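PDB 6T3T: 4-hydroxy-tetrahydrodipicolinate synthase from Methylacidiphilum fumariolicum SolV, which probably catalyses the condensation of pyruvate with aspartate semialdehyde to 4-hydroxy-tetrahydrodipicolinate, a step on the way to lysine. Local coordinates for residues Thr6-Ile11 and Val206-Phe211; Ser12-Gly17 and Glu266-Leu271; Leu59-Ala64 and Glu93-Asp98; Ala83-Leu88 and Ser120-Ser125; Asp169-Leu174 and Leu196-Val201. One frame throughout, in Å; residues are numbered along the deposited sequence.

Contact 1 (Thr6-Ile11 and Val206-Phe211); sequences TYTAII and VASNLF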
# COMPACT_ATOMS: atom_id res chain seq x y z
N THR A 6 -10.01 -26.52 14.68
CA THR A 6 -10.20 -26.28 13.25
C THR A 6 -11.68 -26.26 12.92
O THR A 6 -12.39 -27.24 13.15
CB THR A 6 -9.49 -27.34 12.42
OG1 THR A 6 -8.12 -27.40 12.81
CG2 THR A 6 -9.61 -26.99 10.91
N TYR A 7 -12.11 -25.15 12.33
CA TYR A 7 -13.47 -24.91 11.86
C TYR A 7 -13.44 -24.71 10.36
O TYR A 7 -12.63 -23.94 9.84
CB TYR A 7 -14.04 -23.66 12.56
CG TYR A 7 -14.34 -23.86 14.03
CD1 TYR A 7 -13.32 -23.98 14.98
CD2 TYR A 7 -15.64 -23.96 14.48
CE1 TYR A 7 -13.61 -24.22 16.33
CE2 TYR A 7 -15.94 -24.18 15.81
CZ TYR A 7 -14.92 -24.31 16.73
OH TYR A 7 -15.25 -24.51 18.05
N THR A 8 -14.32 -25.38 9.63
CA THR A 8 -14.28 -25.34 8.18
C THR A 8 -15.31 -24.33 7.67
O THR A 8 -16.50 -24.48 7.94
CB THR A 8 -14.55 -26.75 7.63
OG1 THR A 8 -13.55 -27.64 8.15
CG2 THR A 8 -14.55 -26.79 6.07
N ALA A 9 -14.85 -23.29 6.98
CA ALA A 9 -15.75 -22.41 6.23
C ALA A 9 -16.15 -23.17 4.97
O ALA A 9 -15.37 -23.30 4.02
CB ALA A 9 -15.07 -21.08 5.89
N ILE A 10 -17.35 -23.76 4.98
CA ILE A 10 -17.76 -24.65 3.91
C ILE A 10 -18.25 -23.86 2.71
O ILE A 10 -18.85 -22.78 2.85
CB ILE A 10 -18.87 -25.61 4.40
CG1 ILE A 10 -20.04 -24.82 5.01
CG2 ILE A 10 -18.31 -26.59 5.37
CD1 ILE A 10 -21.31 -25.60 4.95
N ILE A 11 -18.00 -24.42 1.52
CA ILE A 11 -18.68 -23.95 0.31
C ILE A 11 -20.20 -24.13 0.47
O ILE A 11 -20.67 -24.94 1.26
CB ILE A 11 -18.17 -24.71 -0.93
CG1 ILE A 11 -18.38 -26.22 -0.74
CG2 ILE A 11 -16.68 -24.48 -1.17
CD1 ILE A 11 -18.51 -27.00 -2.05
N VAL A 206 -10.16 -22.70 4.95
CA VAL A 206 -10.65 -23.05 3.62
C VAL A 206 -10.13 -24.40 3.20
O VAL A 206 -10.88 -25.21 2.67
CB VAL A 206 -10.25 -21.99 2.58
CG1 VAL A 206 -10.69 -22.44 1.16
CG2 VAL A 206 -10.83 -20.64 2.95
N ALA A 207 -8.82 -24.65 3.41
CA ALA A 207 -8.19 -25.87 2.92
C ALA A 207 -8.84 -27.12 3.51
O ALA A 207 -8.85 -28.16 2.86
CB ALA A 207 -6.70 -25.89 3.24
N SER A 208 -9.38 -27.02 4.73
CA SER A 208 -9.97 -28.16 5.41
C SER A 208 -11.20 -28.70 4.69
O SER A 208 -11.63 -29.81 5.01
CB SER A 208 -10.34 -27.78 6.84
OG SER A 208 -11.24 -26.67 6.89
N ASN A 209 -11.77 -27.94 3.74
CA ASN A 209 -12.81 -28.43 2.85
C ASN A 209 -12.34 -29.65 2.07
O ASN A 209 -13.12 -30.57 1.78
CB ASN A 209 -13.21 -27.36 1.84
CG ASN A 209 -14.25 -26.41 2.37
OD1 ASN A 209 -15.42 -26.77 2.52
ND2 ASN A 209 -13.82 -25.18 2.65
N LEU A 210 -11.07 -29.63 1.69
CA LEU A 210 -10.44 -30.65 0.88
C LEU A 210 -9.71 -31.67 1.73
O LEU A 210 -9.85 -32.88 1.50
CB LEU A 210 -9.46 -30.01 -0.10
CG LEU A 210 -10.03 -29.19 -1.26
CD1 LEU A 210 -8.90 -28.35 -1.86
CD2 LEU A 210 -10.69 -30.08 -2.35
N PHE A 211 -8.95 -31.20 2.72
CA PHE A 211 -8.07 -32.03 3.54
C PHE A 211 -8.35 -31.75 5.01
O PHE A 211 -7.52 -31.17 5.72
CB PHE A 211 -6.60 -31.79 3.18
CG PHE A 211 -6.28 -32.09 1.75
CD1 PHE A 211 -6.17 -33.41 1.31
CD2 PHE A 211 -6.12 -31.06 0.82
CE1 PHE A 211 -5.88 -33.71 -0.02
CE2 PHE A 211 -5.85 -31.34 -0.53
CZ PHE A 211 -5.72 -32.68 -0.95
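N209 reaches from the loop after the last barrel strand to the carbonyl of A9 on the first one, at the seam where this parallel eight-stranded TIM barrel closes. The side chain can be followed outward. From CB it turns CG anti to its own carbonyl carbon (chi1 -85°), which swings the amide over to strand 5-9. CG then lies 3.7 Å from T8 CG2. At the tip the two branches behave quite differently. N209 ND2 gives one proton to A9 O at 2.8 Å in a nearly straight bond (165°), and A9 O also lies close to the plane of the amide, although ND2 is itself tilted from the carbonyl plane of A9. The other proton goes back to V206 O at 2.9 Å, in that carbonyl's plane and on a lone pair. V206 O also accepts from N209 N, so a single residue grips it twice, and the amide is held against rotation.

One residue back on each segment, the hydroxyls T8 OG1 and S208 OG meet at 2.8 Å, and Q31 ties the pair into its surroundings, with OE1 bonded to T8 OG1 and NE2 to S208 O. The closure borders the predicted pyruvate site: the A9 side chain lies about 4 Å from those of both T45 and V204, and about 3 Å from a bound sulfate. The remaining branch, N209 OD1, is buried without a polar partner in the model, resting 3.4 Å from I10 CA.

Contact 2 (Ser12-Gly17 and Glu266-Leu271); sequences SPFHNG and ELRLPL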
# COMPACT_ATOMS: atom_id res chain seq x y z
N SER A 12 -20.97 -23.39 -0.33
CA SER A 12 -22.39 -23.66 -0.47
C SER A 12 -22.52 -24.46 -1.75
O SER A 12 -22.36 -23.89 -2.85
CB SER A 12 -23.23 -22.37 -0.55
OG SER A 12 -23.22 -21.67 0.66
N PRO A 13 -22.74 -25.78 -1.70
CA PRO A 13 -22.79 -26.55 -2.94
C PRO A 13 -24.06 -26.23 -3.71
O PRO A 13 -25.14 -26.11 -3.12
CB PRO A 13 -22.75 -28.01 -2.47
CG PRO A 13 -23.17 -27.99 -1.05
CD PRO A 13 -22.74 -26.65 -0.50
N PHE A 14 -23.90 -25.96 -5.00
CA PHE A 14 -25.02 -25.66 -5.88
C PHE A 14 -25.16 -26.74 -6.94
O PHE A 14 -24.17 -27.20 -7.51
CB PHE A 14 -24.83 -24.32 -6.60
CG PHE A 14 -24.75 -23.15 -5.68
CD1 PHE A 14 -25.59 -23.05 -4.59
CD2 PHE A 14 -23.83 -22.14 -5.93
CE1 PHE A 14 -25.52 -21.93 -3.77
CE2 PHE A 14 -23.76 -21.04 -5.10
CZ PHE A 14 -24.60 -20.94 -4.01
N HIS A 15 -26.41 -27.03 -7.30
CA HIS A 15 -26.72 -27.92 -8.40
C HIS A 15 -27.97 -27.41 -9.08
O HIS A 15 -29.05 -27.40 -8.47
CB HIS A 15 -26.92 -29.35 -7.89
CG HIS A 15 -27.21 -30.34 -8.97
ND1 HIS A 15 -26.31 -30.64 -9.97
CD2 HIS A 15 -28.29 -31.12 -9.19
CE1 HIS A 15 -26.83 -31.55 -10.77
NE2 HIS A 15 -28.03 -31.86 -10.32
N ASN A 16 -27.83 -27.01 -10.34
CA ASN A 16 -28.94 -26.48 -11.13
C ASN A 16 -29.57 -25.26 -10.47
O ASN A 16 -30.79 -25.16 -10.30
CB ASN A 16 -29.98 -27.58 -11.39
CG ASN A 16 -29.37 -28.79 -12.05
OD1 ASN A 16 -29.75 -29.91 -11.78
ND2 ASN A 16 -28.40 -28.56 -12.92
N GLY A 17 -28.72 -24.34 -10.06
CA GLY A 17 -29.19 -23.09 -9.52
C GLY A 17 -29.78 -23.17 -8.14
O GLY A 17 -30.29 -22.17 -7.64
N GLU A 266 -20.47 -24.85 -10.04
CA GLU A 266 -21.46 -23.80 -10.25
C GLU A 266 -21.11 -22.63 -9.34
O GLU A 266 -21.15 -22.76 -8.12
CB GLU A 266 -22.87 -24.30 -9.94
CG GLU A 266 -23.90 -23.80 -10.89
CD GLU A 266 -25.22 -24.49 -10.69
OE1 GLU A 266 -25.47 -25.46 -11.41
OE2 GLU A 266 -26.03 -24.02 -9.85
N LEU A 267 -20.74 -21.52 -9.95
CA LEU A 267 -20.47 -20.28 -9.24
C LEU A 267 -21.52 -19.25 -9.64
O LEU A 267 -21.93 -19.18 -10.80
CB LEU A 267 -19.06 -19.77 -9.56
CG LEU A 267 -17.96 -20.71 -9.10
CD1 LEU A 267 -16.70 -20.57 -9.96
CD2 LEU A 267 -17.66 -20.43 -7.65
N ARG A 268 -21.93 -18.44 -8.68
CA ARG A 268 -22.87 -17.37 -8.97
C ARG A 268 -22.12 -16.08 -9.26
O ARG A 268 -21.22 -15.68 -8.50
CB ARG A 268 -23.83 -17.19 -7.81
CG ARG A 268 -24.75 -18.39 -7.66
CD ARG A 268 -25.65 -18.33 -6.41
NE ARG A 268 -26.67 -19.37 -6.50
CZ ARG A 268 -27.77 -19.43 -5.75
NH1 ARG A 268 -28.03 -18.51 -4.82
NH2 ARG A 268 -28.62 -20.42 -5.94
N LEU A 269 -22.49 -15.43 -10.36
CA LEU A 269 -21.93 -14.15 -10.74
C LEU A 269 -22.14 -13.14 -9.61
O LEU A 269 -23.22 -13.08 -9.03
CB LEU A 269 -22.55 -13.66 -12.04
CG LEU A 269 -22.11 -14.35 -13.35
CD1 LEU A 269 -22.93 -13.91 -14.57
CD2 LEU A 269 -20.63 -14.12 -13.59
N PRO A 270 -21.15 -12.28 -9.32
CA PRO A 270 -19.99 -11.95 -10.17
C PRO A 270 -18.77 -12.90 -10.11
O PRO A 270 -17.76 -12.59 -10.74
CB PRO A 270 -19.61 -10.55 -9.67
CG PRO A 270 -19.88 -10.64 -8.15
CD PRO A 270 -21.16 -11.50 -8.07
N LEU A 271 -18.83 -14.01 -9.38
CA LEU A 271 -17.74 -14.99 -9.44
C LEU A 271 -17.78 -15.77 -10.76
O LEU A 271 -18.85 -16.08 -11.28
CB LEU A 271 -17.82 -15.95 -8.25
CG LEU A 271 -17.60 -15.31 -6.86
CD1 LEU A 271 -17.50 -16.38 -5.80
CD2 LEU A 271 -16.37 -14.43 -6.84
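F14 and R268 both place CG anti to their own carbonyl carbons, with chi1 at -62° and -67°, and from these starts the two side chains cross at about a right angle, yet their flat ends lie one on the other. The guanidinium lies flat on the phenyl face, centres of the two groups 4.2 Å apart and planes 13° from parallel, a stacked cation-pi pair. The aliphatic part of the arginine also shares the face, R268 CD standing 3.6 Å from F14 CE2. Over the centre of the opposite face sits S12 O, so the ring is sandwiched.

E266 deals with the backbone instead. Its extended chain brings OE2 to 2.7 Å from G17 N, which meets it on the syn side, while OE1 takes a weak bond from N16 N at 3.0 Å. N16 and G17 have the positive phi values of a type I' turn, which joins strand 14-15 to strand 18-19, and one carboxylate thus serves both N-H groups. An alanine at E266 would remove that acceptor, and is likely to leave the G17 N-H without its mate and the hairpin turn freer to move.

Two helices supply further partners: K254 of helix 251-259 bonds to both S12 O and E266 O, and E55 of helix 53-67 forms a salt bridge with R268 NH1.

Contact 3 (Leu59-Ala64 and Glu93-Asp98); sequences LVRLTA and EKIGVD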
# COMPACT_ATOMS: atom_id res chain seq x y z
N LEU A 59 -29.47 -22.80 4.18
CA LEU A 59 -28.16 -23.44 4.31
C LEU A 59 -27.79 -23.60 5.78
O LEU A 59 -27.29 -24.66 6.19
CB LEU A 59 -27.09 -22.64 3.58
CG LEU A 59 -26.80 -23.01 2.12
CD1 LEU A 59 -26.25 -21.81 1.37
CD2 LEU A 59 -25.82 -24.20 2.00
N VAL A 60 -28.11 -22.59 6.60
CA VAL A 60 -27.80 -22.70 8.01
C VAL A 60 -28.66 -23.77 8.67
O VAL A 60 -28.18 -24.58 9.47
CB VAL A 60 -27.97 -21.34 8.71
CG1 VAL A 60 -27.77 -21.50 10.24
CG2 VAL A 60 -26.99 -20.39 8.11
N ARG A 61 -29.94 -23.84 8.28
CA ARG A 61 -30.83 -24.84 8.85
C ARG A 61 -30.40 -26.24 8.44
O ARG A 61 -30.39 -27.16 9.27
CB ARG A 61 -32.27 -24.58 8.42
CG ARG A 61 -33.30 -25.34 9.25
CD ARG A 61 -34.64 -24.65 9.16
NE ARG A 61 -34.77 -24.03 7.86
CZ ARG A 61 -35.35 -22.86 7.63
NH1 ARG A 61 -35.82 -22.14 8.65
NH2 ARG A 61 -35.40 -22.39 6.39
N LEU A 62 -30.08 -26.43 7.15
CA LEU A 62 -29.66 -27.75 6.68
C LEU A 62 -28.40 -28.21 7.40
O LEU A 62 -28.29 -29.38 7.78
CB LEU A 62 -29.38 -27.71 5.19
CG LEU A 62 -30.60 -27.74 4.31
CD1 LEU A 62 -30.20 -27.24 2.92
CD2 LEU A 62 -31.16 -29.16 4.27
N THR A 63 -27.44 -27.29 7.56
CA THR A 63 -26.21 -27.61 8.28
C THR A 63 -26.53 -28.05 9.70
O THR A 63 -26.01 -29.07 10.17
CB THR A 63 -25.26 -26.41 8.27
OG1 THR A 63 -24.97 -26.03 6.91
CG2 THR A 63 -23.96 -26.74 9.00
N ALA A 64 -27.40 -27.32 10.40
CA ALA A 64 -27.77 -27.71 11.76
C ALA A 64 -28.46 -29.05 11.76
O ALA A 64 -28.16 -29.91 12.59
CB ALA A 64 -28.66 -26.66 12.44
N GLU A 93 -30.00 -17.94 15.74
CA GLU A 93 -30.31 -18.37 17.09
C GLU A 93 -31.59 -19.20 17.12
O GLU A 93 -31.64 -20.26 17.76
CB GLU A 93 -30.40 -17.15 18.00
CG GLU A 93 -30.59 -17.51 19.46
CD GLU A 93 -30.61 -16.30 20.36
OE1 GLU A 93 -30.47 -15.17 19.85
OE2 GLU A 93 -30.75 -16.46 21.59
N LYS A 94 -32.62 -18.79 16.37
CA LYS A 94 -33.85 -19.59 16.35
C LYS A 94 -33.61 -20.96 15.74
O LYS A 94 -34.21 -21.94 16.19
CB LYS A 94 -34.96 -18.88 15.58
CG LYS A 94 -35.57 -17.71 16.34
CD LYS A 94 -36.61 -16.96 15.48
CE LYS A 94 -36.86 -15.56 16.03
NZ LYS A 94 -37.92 -14.79 15.31
N ILE A 95 -32.75 -21.05 14.72
CA ILE A 95 -32.40 -22.36 14.17
C ILE A 95 -31.64 -23.19 15.21
O ILE A 95 -31.78 -24.43 15.26
CB ILE A 95 -31.61 -22.19 12.85
CG1 ILE A 95 -32.59 -21.96 11.68
CG2 ILE A 95 -30.70 -23.38 12.58
CD1 ILE A 95 -31.97 -21.25 10.49
N GLY A 96 -30.82 -22.55 16.04
CA GLY A 96 -30.17 -23.25 17.15
C GLY A 96 -28.70 -23.55 16.95
O GLY A 96 -28.23 -24.62 17.35
N VAL A 97 -27.94 -22.59 16.44
CA VAL A 97 -26.51 -22.81 16.21
C VAL A 97 -25.76 -22.59 17.52
O VAL A 97 -26.33 -22.18 18.53
CB VAL A 97 -25.98 -21.88 15.11
CG1 VAL A 97 -26.77 -22.07 13.82
CG2 VAL A 97 -26.07 -20.41 15.56
N ASP A 98 -24.46 -22.87 17.52
CA ASP A 98 -23.68 -22.62 18.71
C ASP A 98 -23.18 -21.18 18.82
O ASP A 98 -22.86 -20.76 19.93
CB ASP A 98 -22.50 -23.58 18.75
CG ASP A 98 -22.94 -25.00 18.64
OD1 ASP A 98 -23.65 -25.47 19.56
OD2 ASP A 98 -22.66 -25.62 17.59
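I95 packs its two branches against one side of helix 53-67, joining successive beta-alpha units of the TIM barrel. Its CG2 is 3.9 Å from A64 CB and 4.0 Å from R61 CA. The other branch ends at R61, with CD1 3.9 Å from its CB. The first torsion makes this fork possible: CG1 stands beside the backbone N (chi1 -82°) and CG2 anti to it, which sends CG2 to A64 and the CG1 arm to R61. A second apolar touch lies deeper, where V60 CG1 meets V97 CG1 at 3.8 Å, the side chains crossing at about a right angle; V60 CG1 also approaches I95 CG2 at 4.2 Å. A glycine in place of I95 would take away both arms, and would probably open a gap beside A64 and R61 and leave V60 CG1 with less to pack on.

The next shell explains how these groups come to be there. G96 leaves the helix with phi at 105°, a conformation suited to glycine, and so turns the chain from I95 to V97 and on toward strand 99-103. Beneath the helix, V60 rests on A75 and A64 on I73, both of strand 72-76. The polar end of R61 turns back to a salt bridge with E58, while its CB meets the isoleucine. Within helix 53-67, L59 O is gripped twice by T63, which approaches from opposite faces of the carbonyl plane with its backbone N and with OG1, the latter at 2.8 Å.

Contact 4 (Ala83-Leu88 and Ser120-Ser125); sequences AEAIHL and SAIAAS
I122 O is gripped twice by S125, whose hydroxyl and backbone N both donate to it, OG at 2.7 Å and N at 3.0 Å, and this same serine faces I86 of the helix beside it. The two helices, 82-95 and 112-125, are consecutive outer helices of the TIM barrel, running nearly in the same direction: their short segments come within 9.4 Å of each other, axis to axis, at an angle of 25°. The serine hydroxyl stands between its backbone N and carbonyl carbon (chi1 72°), which points it back along the chain to I122 O, donor only slightly tilted from the carbonyl plane. With its proton used within its own segment, OG can lie beside apolar atoms, 3.9 Å from I86 CG1.

I86 reaches three residues of the other helix. Its CG1 passes I122 CG1 at 4.0 Å, the two isoleucines crossing obliquely, its CG2 rests beside S125, and CD1 extends toward A121 O. The partner helix therefore receives this one side chain between A121, I122 and S125, three positions spread over one turn. Around these touches T82 and K90, at other levels of helix 82-95, pack on A121 and S125, and T89 lies on I122, so the contact continues along the helix pair. I122 is about 11 Å, side chain to side chain, from Y133, the predicted proton donor and acceptor. On the buried side of the interface, I122 reaches along CG1 until its terminal CD1 comes to 3.6 Å from A85 CB.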
# COMPACT_ATOMS: atom_id res chain seq x y z
N ALA A 83 -28.80 -3.49 11.25
CA ALA A 83 -30.12 -4.10 11.41
C ALA A 83 -30.20 -5.46 10.74
O ALA A 83 -30.70 -6.42 11.33
CB ALA A 83 -31.19 -3.16 10.86
N GLU A 84 -29.68 -5.59 9.51
CA GLU A 84 -29.75 -6.88 8.83
C GLU A 84 -28.91 -7.93 9.54
O GLU A 84 -29.27 -9.12 9.53
CB GLU A 84 -29.32 -6.78 7.38
CG GLU A 84 -29.61 -8.11 6.68
CD GLU A 84 -29.12 -8.19 5.24
OE1 GLU A 84 -28.23 -7.40 4.84
OE2 GLU A 84 -29.65 -9.05 4.48
N ALA A 85 -27.76 -7.53 10.11
CA ALA A 85 -26.94 -8.47 10.87
C ALA A 85 -27.69 -8.94 12.12
O ALA A 85 -27.62 -10.11 12.49
CB ALA A 85 -25.60 -7.83 11.25
N ILE A 86 -28.39 -8.03 12.78
CA ILE A 86 -29.20 -8.42 13.94
C ILE A 86 -30.26 -9.43 13.52
O ILE A 86 -30.44 -10.48 14.15
CB ILE A 86 -29.83 -7.17 14.58
CG1 ILE A 86 -28.77 -6.40 15.37
CG2 ILE A 86 -31.07 -7.54 15.43
CD1 ILE A 86 -29.26 -5.02 15.83
N HIS A 87 -30.94 -9.16 12.41
CA HIS A 87 -32.01 -10.05 11.96
C HIS A 87 -31.45 -11.42 11.61
O HIS A 87 -31.96 -12.44 12.06
CB HIS A 87 -32.74 -9.43 10.77
CG HIS A 87 -33.84 -10.30 10.21
ND1 HIS A 87 -35.02 -10.53 10.88
CD2 HIS A 87 -33.93 -10.99 9.05
CE1 HIS A 87 -35.79 -11.32 10.16
NE2 HIS A 87 -35.15 -11.63 9.05
N LEU A 88 -30.35 -11.45 10.84
CA LEU A 88 -29.69 -12.71 10.49
C LEU A 88 -29.22 -13.44 11.73
O LEU A 88 -29.38 -14.67 11.83
CB LEU A 88 -28.47 -12.44 9.58
CG LEU A 88 -28.81 -12.14 8.12
CD1 LEU A 88 -27.57 -11.69 7.31
CD2 LEU A 88 -29.52 -13.36 7.49
N SER A 120 -21.40 -3.92 19.11
CA SER A 120 -22.07 -3.90 20.41
C SER A 120 -23.58 -4.09 20.27
O SER A 120 -24.19 -4.82 21.06
CB SER A 120 -21.79 -2.60 21.16
OG SER A 120 -20.42 -2.47 21.45
N ALA A 121 -24.19 -3.45 19.28
CA ALA A 121 -25.62 -3.58 19.09
C ALA A 121 -26.01 -5.01 18.76
O ALA A 121 -27.02 -5.50 19.26
CB ALA A 121 -26.10 -2.63 17.99
N ILE A 122 -25.21 -5.70 17.92
CA ILE A 122 -25.49 -7.10 17.58
C ILE A 122 -25.28 -8.00 18.79
O ILE A 122 -26.11 -8.86 19.09
CB ILE A 122 -24.62 -7.57 16.40
CG1 ILE A 122 -24.82 -6.69 15.16
CG2 ILE A 122 -24.93 -9.07 16.08
CD1 ILE A 122 -23.66 -6.78 14.12
N ALA A 123 -24.17 -7.79 19.51
CA ALA A 123 -23.92 -8.59 20.70
C ALA A 123 -25.06 -8.46 21.71
O ALA A 123 -25.50 -9.46 22.31
CB ALA A 123 -22.60 -8.16 21.34
N ALA A 124 -25.55 -7.23 21.92
CA ALA A 124 -26.64 -7.00 22.88
C ALA A 124 -27.95 -7.64 22.45
O ALA A 124 -28.83 -7.88 23.29
CB ALA A 124 -26.85 -5.50 23.07
N SER A 125 -28.13 -7.91 21.16
CA SER A 125 -29.39 -8.45 20.71
C SER A 125 -29.47 -9.96 20.89
O SER A 125 -30.57 -10.51 20.72
CB SER A 125 -29.62 -8.11 19.24
OG SER A 125 -28.75 -8.88 18.44

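Contact 5 (Asp169-Leu174 and Leu196-Val201); sequences DRVSQL and LSVGAV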
# COMPACT_ATOMS: atom_id res chain seq x y z
N ASP A 169 1.71 -9.82 13.25
CA ASP A 169 1.90 -8.82 14.29
C ASP A 169 0.57 -8.42 14.95
O ASP A 169 0.53 -8.08 16.14
CB ASP A 169 2.60 -7.62 13.67
CG ASP A 169 3.53 -6.97 14.62
OD1 ASP A 169 4.54 -7.62 14.98
OD2 ASP A 169 3.26 -5.83 15.03
N ARG A 170 -0.51 -8.41 14.18
CA ARG A 170 -1.82 -8.18 14.76
C ARG A 170 -2.13 -9.19 15.86
O ARG A 170 -2.73 -8.85 16.88
CB ARG A 170 -2.87 -8.24 13.66
CG ARG A 170 -4.28 -8.02 14.14
CD ARG A 170 -4.33 -6.71 14.84
NE ARG A 170 -3.98 -5.57 14.00
CZ ARG A 170 -4.88 -4.80 13.40
NH1 ARG A 170 -6.18 -5.09 13.56
NH2 ARG A 170 -4.49 -3.75 12.67
N VAL A 171 -1.72 -10.45 15.68
CA VAL A 171 -1.98 -11.46 16.70
C VAL A 171 -1.23 -11.11 17.99
O VAL A 171 -1.81 -11.13 19.09
CB VAL A 171 -1.64 -12.87 16.18
CG1 VAL A 171 -1.82 -13.89 17.27
CG2 VAL A 171 -2.54 -13.23 14.98
N SER A 172 0.04 -10.74 17.87
CA SER A 172 0.79 -10.34 19.06
C SER A 172 0.14 -9.16 19.78
O SER A 172 0.12 -9.12 21.01
CB SER A 172 2.24 -9.98 18.70
OG SER A 172 2.96 -11.12 18.30
N GLN A 173 -0.37 -8.18 19.02
CA GLN A 173 -1.07 -7.05 19.64
C GLN A 173 -2.36 -7.50 20.32
O GLN A 173 -2.68 -7.05 21.43
CB GLN A 173 -1.35 -5.95 18.61
CG GLN A 173 -0.11 -5.08 18.25
CD GLN A 173 -0.19 -4.38 16.89
OE1 GLN A 173 -0.98 -4.75 16.03
NE2 GLN A 173 0.66 -3.37 16.69
N LEU A 174 -3.11 -8.38 19.67
CA LEU A 174 -4.36 -8.86 20.25
C LEU A 174 -4.10 -9.62 21.55
O LEU A 174 -4.82 -9.44 22.55
CB LEU A 174 -5.11 -9.72 19.23
CG LEU A 174 -5.71 -8.90 18.09
CD1 LEU A 174 -6.19 -9.79 16.94
CD2 LEU A 174 -6.84 -8.03 18.64
N LEU A 196 -0.39 -19.39 15.30
CA LEU A 196 -0.29 -20.26 16.48
C LEU A 196 0.94 -19.95 17.34
O LEU A 196 0.87 -19.95 18.58
CB LEU A 196 -0.22 -21.72 16.02
CG LEU A 196 -1.49 -22.56 15.86
CD1 LEU A 196 -2.65 -21.75 15.29
CD2 LEU A 196 -1.17 -23.74 14.98
N SER A 197 2.09 -19.71 16.70
CA SER A 197 3.33 -19.53 17.45
C SER A 197 3.29 -18.29 18.35
O SER A 197 4.02 -18.22 19.35
CB SER A 197 4.51 -19.40 16.48
OG SER A 197 4.53 -18.10 15.92
N VAL A 198 2.48 -17.30 18.02
CA VAL A 198 2.38 -16.13 18.88
C VAL A 198 1.04 -16.04 19.61
O VAL A 198 0.72 -15.00 20.17
CB VAL A 198 2.67 -14.84 18.09
CG1 VAL A 198 4.09 -14.87 17.59
CG2 VAL A 198 1.73 -14.72 16.90
N GLY A 199 0.24 -17.11 19.61
CA GLY A 199 -0.89 -17.17 20.54
C GLY A 199 -2.29 -17.47 20.02
O GLY A 199 -3.22 -17.66 20.82
N ALA A 200 -2.45 -17.59 18.71
CA ALA A 200 -3.71 -18.08 18.16
C ALA A 200 -3.92 -19.53 18.60
O ALA A 200 -2.97 -20.25 18.93
CB ALA A 200 -3.70 -17.96 16.64
N VAL A 201 -5.19 -19.96 18.58
CA VAL A 201 -5.56 -21.26 19.11
C VAL A 201 -6.36 -22.07 18.09
O VAL A 201 -6.97 -23.07 18.45
CB VAL A 201 -6.33 -21.12 20.45
CG1 VAL A 201 -5.38 -20.56 21.56
CG2 VAL A 201 -7.60 -20.23 20.29
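V171 meets the flat peptide units on either side of G199; no aromatic ring, carboxylate or guanidinium takes part. Its CG1 lies 4.0 Å from V198 O of one unit and 4.0 Å from A200 N of the other. The same methyl makes the main apolar touch, 3.7 Å from V198 CG2, with the two valines crossing obliquely. V171 points CG1 away from its own backbone N (chi1 176°), and this carries the methyl over to the loop.

On the next residue, S172 OG stands 3.7 Å from V198 CB. Its polar partner lies elsewhere: H234 NE2 of the third subunit is hydrogen-bonded to it, and Y238 of that subunit packs on S172, its OH hydrogen-bonded to D169 OD2. The contact thus also borders a subunit interface.

What receives V171 is a helix end. G199 has phi 128°, which suits glycine, and is the C-prime residue of a Schellman motif, with G199 N bonded to L196 O at 3.1 Å and A200 N paired with F195 O. Helix 192-197 is thereby closed and turned into strand 202-205, beside helix 168-177, as befits successive beta-alpha units of a TIM barrel.

How the contacts relate
All five contacts belong to one TIM barrel, and contact 1, centred about 7 Å from the centre of the chain, lies nearest its middle and the predicted pyruvate site. Contact 2 continues directly along the chain from it, centres 18 Å apart, and reaches the surface. Contact 3 links the two: T63 OG1 touches I10 CD1, and L59 packs on S12. Contacts 3 and 4 share helix 82-95, with nearest atoms about 5 Å apart. Contact 5 lies on the other side of the chain's centre from contacts 2 and 3, its centre 35 Å from that of contact 2, with the A200 side chain about 10 Å from that of the predicted Schiff-base lysine, K162.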